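PDB 6CPU: phosphodiesterase from Candida albicans, which belongs to the cyclic nucleotide phosphodiesterase family of the HD clan, a largely helical metalloprotein modelled here with a zinc and a magnesium ion. Local coordinates for residues H31-N43 with I260-P272. Residues are numbered along the deposited sequence; the frame is centred on the assembly and turned at random.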
loop_
_atom_site.group_PDB
_atom_site.type_symbol
_atom_site.label_atom_id
_atom_site.label_comp_id
_atom_site.label_asym_id
_atom_site.label_seq_id
_atom_site.Cartn_x
_atom_site.Cartn_y
_atom_site.Cartn_z
ATOM N N HIS A 31 4.714 5.625 -19.435
ATOM C CA HIS A 31 5.854 6.257 -18.764
ATOM C C HIS A 31 5.478 6.653 -17.332
ATOM O O HIS A 31 6.262 6.437 -16.399
ATOM C CB HIS A 31 6.279 7.479 -19.582
ATOM C CG HIS A 31 7.353 8.309 -18.961
ATOM N ND1 HIS A 31 8.684 7.958 -19.003
ATOM C CD2 HIS A 31 7.299 9.504 -18.333
ATOM C CE1 HIS A 31 9.403 8.895 -18.412
ATOM N NE2 HIS A 31 8.587 9.841 -17.991
ATOM N N LEU A 32 4.284 7.231 -17.168
ATOM C CA LEU A 32 3.817 7.666 -15.853
ATOM C C LEU A 32 3.560 6.485 -14.931
ATOM O O LEU A 32 3.924 6.556 -13.771
ATOM C CB LEU A 32 2.555 8.525 -15.973
ATOM C CG LEU A 32 2.737 9.853 -16.693
ATOM C CD1 LEU A 32 1.382 10.508 -16.792
ATOM C CD2 LEU A 32 3.722 10.760 -15.975
ATOM N N PHE A 33 2.932 5.411 -15.434
ATOM C CA PHE A 33 2.657 4.216 -14.595
ATOM C C PHE A 33 3.942 3.620 -14.016
ATOM O O PHE A 33 3.932 3.113 -12.892
ATOM C CB PHE A 33 1.895 3.131 -15.360
ATOM C CG PHE A 33 0.391 3.291 -15.344
ATOM C CD1 PHE A 33 -0.317 3.360 -14.150
ATOM C CD2 PHE A 33 -0.323 3.323 -16.538
ATOM C CE1 PHE A 33 -1.696 3.493 -14.150
ATOM C CE2 PHE A 33 -1.694 3.440 -16.537
ATOM C CZ PHE A 33 -2.388 3.523 -15.349
ATOM N N LYS A 34 5.036 3.680 -14.781
ATOM C CA LYS A 34 6.302 3.071 -14.375
ATOM C C LYS A 34 7.043 3.847 -13.290
ATOM O O LYS A 34 7.942 3.295 -12.649
ATOM C CB LYS A 34 7.214 2.862 -15.591
ATOM C CG LYS A 34 6.761 1.689 -16.441
ATOM C CD LYS A 34 7.781 1.270 -17.483
ATOM C CE LYS A 34 7.795 2.212 -18.659
ATOM N NZ LYS A 34 8.527 1.587 -19.802
ATOM N N LYS A 35 6.653 5.099 -13.054
ATOM C CA LYS A 35 7.303 5.921 -12.026
ATOM C C LYS A 35 7.281 5.335 -10.603
ATOM O O LYS A 35 8.228 5.566 -9.816
ATOM C CB LYS A 35 6.751 7.345 -12.058
ATOM C CG LYS A 35 7.240 8.058 -13.309
ATOM C CD LYS A 35 6.912 9.523 -13.314
ATOM C CE LYS A 35 7.601 10.207 -14.476
ATOM N NZ LYS A 35 9.039 10.456 -14.197
ATOM N N THR A 36 6.254 4.549 -10.271
ATOM C CA THR A 36 6.175 3.933 -8.952
ATOM C C THR A 36 6.901 2.562 -8.866
ATOM O O THR A 36 6.709 1.801 -7.907
ATOM C CB THR A 36 4.712 3.864 -8.470
ATOM O OG1 THR A 36 3.891 3.253 -9.472
ATOM C CG2 THR A 36 4.217 5.253 -8.189
ATOM N N SER A 37 7.739 2.254 -9.854
ATOM C CA SER A 37 8.543 1.033 -9.812
ATOM C C SER A 37 9.791 1.220 -8.952
ATOM O O SER A 37 10.442 0.230 -8.591
ATOM C CB SER A 37 8.972 0.614 -11.208
ATOM O OG SER A 37 9.959 1.506 -11.703
ATOM N N THR A 38 10.117 2.472 -8.636
ATOM C CA THR A 38 11.361 2.822 -7.919
ATOM C C THR A 38 11.162 2.809 -6.410
ATOM O O THR A 38 10.045 2.584 -5.911
ATOM C CB THR A 38 11.867 4.221 -8.336
ATOM O OG1 THR A 38 11.011 5.229 -7.779
ATOM C CG2 THR A 38 11.909 4.370 -9.862
ATOM N N GLU A 39 12.246 3.068 -5.675
ATOM C CA GLU A 39 12.196 3.099 -4.216
ATOM C C GLU A 39 12.209 4.528 -3.662
ATOM O O GLU A 39 12.413 4.725 -2.470
ATOM C CB GLU A 39 13.381 2.315 -3.641
ATOM C CG GLU A 39 13.377 0.846 -3.992
ATOM C CD GLU A 39 12.212 0.078 -3.384
ATOM O OE1 GLU A 39 11.784 0.384 -2.246
ATOM O OE2 GLU A 39 11.720 -0.864 -4.039
ATOM N N THR A 40 11.969 5.523 -4.514
ATOM C CA THR A 40 12.080 6.922 -4.103
ATOM C C THR A 40 10.843 7.702 -4.555
ATOM O O THR A 40 10.267 7.391 -5.596
ATOM C CB THR A 40 13.349 7.560 -4.702
ATOM O OG1 THR A 40 13.378 7.351 -6.118
ATOM C CG2 THR A 40 14.607 6.938 -4.089
ATOM N N ASP A 41 10.438 8.702 -3.772
ATOM C CA ASP A 41 9.355 9.617 -4.186
ATOM C C ASP A 41 9.773 10.377 -5.443
ATOM O O ASP A 41 10.932 10.760 -5.563
ATOM C CB ASP A 41 9.055 10.666 -3.099
ATOM C CG ASP A 41 8.600 10.065 -1.778
ATOM O OD1 ASP A 41 7.749 9.148 -1.791
ATOM O OD2 ASP A 41 9.104 10.527 -0.712
ATOM N N SER A 42 8.838 10.623 -6.368
ATOM C CA SER A 42 9.083 11.582 -7.446
ATOM C C SER A 42 9.319 12.923 -6.771
ATOM O O SER A 42 8.520 13.342 -5.935
ATOM C CB SER A 42 7.889 11.666 -8.406
ATOM O OG SER A 42 8.234 12.399 -9.575
ATOM N N ASN A 43 10.433 13.575 -7.087
ATOM C CA ASN A 43 10.809 14.783 -6.359
ATOM C C ASN A 43 11.105 15.988 -7.249
ATOM O O ASN A 43 11.774 16.933 -6.833
ATOM C CB ASN A 43 11.964 14.482 -5.403
ATOM C CG ASN A 43 13.284 14.345 -6.107
ATOM O OD1 ASN A 43 13.338 13.986 -7.284
ATOM N ND2 ASN A 43 14.370 14.648 -5.391
ATOM N N ILE A 260 -4.061 -3.324 -9.823
ATOM C CA ILE A 260 -2.927 -3.350 -8.901
ATOM C C ILE A 260 -1.964 -2.191 -9.145
ATOM O O ILE A 260 -1.383 -1.649 -8.189
ATOM C CB ILE A 260 -2.186 -4.702 -8.963
ATOM C CG1 ILE A 260 -3.141 -5.818 -8.533
ATOM C CG2 ILE A 260 -0.957 -4.695 -8.057
ATOM C CD1 ILE A 260 -2.777 -7.163 -9.106
ATOM N N PHE A 261 -1.786 -1.795 -10.407
ATOM C CA PHE A 261 -0.980 -0.599 -10.707
ATOM C C PHE A 261 -1.583 0.641 -10.057
ATOM O O PHE A 261 -0.862 1.479 -9.496
ATOM C CB PHE A 261 -0.840 -0.372 -12.213
ATOM C CG PHE A 261 0.373 -0.997 -12.817
ATOM C CD1 PHE A 261 0.396 -2.343 -13.132
ATOM C CD2 PHE A 261 1.482 -0.220 -13.127
ATOM C CE1 PHE A 261 1.510 -2.922 -13.709
ATOM C CE2 PHE A 261 2.603 -0.791 -13.705
ATOM C CZ PHE A 261 2.620 -2.147 -13.988
ATOM N N ILE A 262 -2.906 0.753 -10.135
ATOM C CA ILE A 262 -3.647 1.850 -9.515
ATOM C C ILE A 262 -3.443 1.853 -8.002
ATOM O O ILE A 262 -3.201 2.906 -7.428
ATOM C CB ILE A 262 -5.178 1.750 -9.784
ATOM C CG1 ILE A 262 -5.568 2.006 -11.248
ATOM C CG2 ILE A 262 -5.975 2.642 -8.846
ATOM C CD1 ILE A 262 -4.552 2.643 -12.130
ATOM N N VAL A 263 -3.500 0.674 -7.376
ATOM C CA VAL A 263 -3.252 0.554 -5.934
ATOM C C VAL A 263 -1.819 0.969 -5.600
ATOM O O VAL A 263 -1.600 1.768 -4.683
ATOM C CB VAL A 263 -3.490 -0.888 -5.412
ATOM C CG1 VAL A 263 -2.995 -1.029 -3.979
ATOM C CG2 VAL A 263 -4.960 -1.258 -5.493
ATOM N N ARG A 264 -0.849 0.439 -6.336
ATOM C CA ARG A 264 0.568 0.792 -6.101
ATOM C C ARG A 264 0.770 2.308 -6.171
ATOM O O ARG A 264 1.476 2.892 -5.335
ATOM C CB ARG A 264 1.483 0.075 -7.089
ATOM C CG ARG A 264 2.951 0.360 -6.882
ATOM C CD ARG A 264 3.807 -0.409 -7.859
ATOM N NE ARG A 264 3.859 0.227 -9.179
ATOM C CZ ARG A 264 4.625 -0.180 -10.183
ATOM N NH1 ARG A 264 5.376 -1.263 -10.063
ATOM N NH2 ARG A 264 4.645 0.501 -11.324
ATOM N N ASP A 265 0.111 2.947 -7.136
ATOM C CA ASP A 265 0.179 4.400 -7.308
ATOM C C ASP A 265 -0.375 5.226 -6.126
ATOM O O ASP A 265 -0.070 6.415 -6.020
ATOM C CB ASP A 265 -0.541 4.831 -8.608
ATOM C CG ASP A 265 0.228 4.463 -9.881
ATOM O OD1 ASP A 265 1.433 4.120 -9.801
ATOM O OD2 ASP A 265 -0.385 4.521 -10.989
ATOM N N THR A 266 -1.155 4.611 -5.241
ATOM C CA THR A 266 -1.655 5.309 -4.068
ATOM C C THR A 266 -0.717 5.196 -2.868
ATOM O O THR A 266 -0.956 5.850 -1.866
ATOM C CB THR A 266 -3.045 4.822 -3.628
ATOM O OG1 THR A 266 -2.970 3.482 -3.136
ATOM C CG2 THR A 266 -4.034 4.894 -4.790
ATOM N N TYR A 267 0.313 4.356 -2.972
ATOM C CA TYR A 267 1.306 4.213 -1.908
ATOM C C TYR A 267 2.498 5.102 -2.201
ATOM O O TYR A 267 2.871 5.282 -3.352
ATOM C CB TYR A 267 1.720 2.732 -1.764
ATOM C CG TYR A 267 0.705 1.921 -0.999
ATOM C CD1 TYR A 267 -0.271 1.176 -1.645
ATOM C CD2 TYR A 267 0.710 1.908 0.396
ATOM C CE1 TYR A 267 -1.220 0.463 -0.932
ATOM C CE2 TYR A 267 -0.244 1.197 1.109
ATOM C CZ TYR A 267 -1.203 0.471 0.450
ATOM O OH TYR A 267 -2.146 -0.243 1.196
ATOM N N LYS A 268 3.081 5.695 -1.167
ATOM C CA LYS A 268 4.222 6.604 -1.358
ATOM C C LYS A 268 5.549 5.830 -1.352
ATOM O O LYS A 268 5.946 5.290 -0.315
ATOM C CB LYS A 268 4.208 7.667 -0.260
ATOM C CG LYS A 268 2.971 8.535 -0.386
ATOM C CD LYS A 268 2.814 9.488 0.764
ATOM C CE LYS A 268 1.906 10.657 0.422
ATOM N NZ LYS A 268 0.739 10.292 -0.409
ATOM N N ASN A 269 6.227 5.799 -2.502
ATOM C CA ASN A 269 7.381 4.927 -2.696
ATOM C C ASN A 269 8.554 5.268 -1.822
ATOM O O ASN A 269 9.360 4.398 -1.515
ATOM C CB ASN A 269 7.884 5.007 -4.123
ATOM C CG ASN A 269 6.903 4.458 -5.092
ATOM O OD1 ASN A 269 5.829 5.042 -5.283
ATOM N ND2 ASN A 269 7.239 3.335 -5.702
ATOM N N GLY A 270 8.677 6.538 -1.477
ATOM C CA GLY A 270 9.758 6.985 -0.586
ATOM C C GLY A 270 9.530 6.756 0.891
ATOM O O GLY A 270 10.406 7.092 1.700
ATOM N N ASN A 271 8.365 6.237 1.287
ATOM C CA ASN A 271 8.160 5.891 2.684
ATOM C C ASN A 271 9.073 4.700 2.980
ATOM O O ASN A 271 9.037 3.711 2.253
ATOM C CB ASN A 271 6.722 5.502 3.013
ATOM C CG ASN A 271 5.751 6.689 3.016
ATOM O OD1 ASN A 271 6.112 7.845 2.792
ATOM N ND2 ASN A 271 4.518 6.390 3.286
ATOM N N PRO A 272 9.907 4.790 4.039
ATOM C CA PRO A 272 10.750 3.604 4.274
ATOM C C PRO A 272 9.960 2.365 4.669
ATOM O O PRO A 272 10.324 1.253 4.260
ATOM C CB PRO A 272 11.687 4.060 5.406
ATOM C CG PRO A 272 11.735 5.533 5.268
ATOM C CD PRO A 272 10.333 5.929 4.866
HETATM O O HOH W 1 2.912 6.078 -11.193
HETATM O O HOH W 2 9.192 1.668 -2.413
#
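Asn269 reaches across to the backbone of Thr36 and Thr38, and its side chain can be followed atom by atom. Asn269 CB lies 3.7 Å from Thr40 O. CG stands beside the backbone N (chi1 -66°), which carries the amide to the carbonyls of Thr36 and Thr38. At its end the two atoms divide: OD1 packs against Thr36 CG2, whereas Asn269 ND2 donates twice, to Thr36 O at 2.7 Å and to Thr38 O at 2.9 Å. The first acceptor is met from above its carbonyl plane although it lies close to the amide plane; the second bond is straighter, with an N-H...O angle of 152°. Two bonds from one NH2 group fix the rotation of the amide.

The contact joins the loop leaving helix 25-34, which belongs with the four-stranded parallel sheet of the N-terminal part, to the loop running from helix 253-264 toward helix 276-292, within the largely helical part of this phosphodiesterase; Asn271 lies about 10 Å, side chain to metal, from the zinc and magnesium ions.

Thr36 OG1 donates to Asp265 OD1 (2.6 Å), nearly along the C-O axis, and weakly accepts from Arg264 NE. Arg264 is bent at chi3; its NH2 donates to Phe33 O, which lies in the guanidinium plane, while NH1 forms a salt bridge with Asp228. Phe33 and Phe261 make an offset edge-to-face pair, the edge of Phe261 toward the face of Phe33, planes at 80°, and Ile262 CD1 meets the Phe33 ring at its edge. Beyond Asn269, Gly270 N donates to Asp41 OD1 (2.8 Å) from above the carboxylate plane, and Asp41 OD2 is gripped by Arg127 and Arg130.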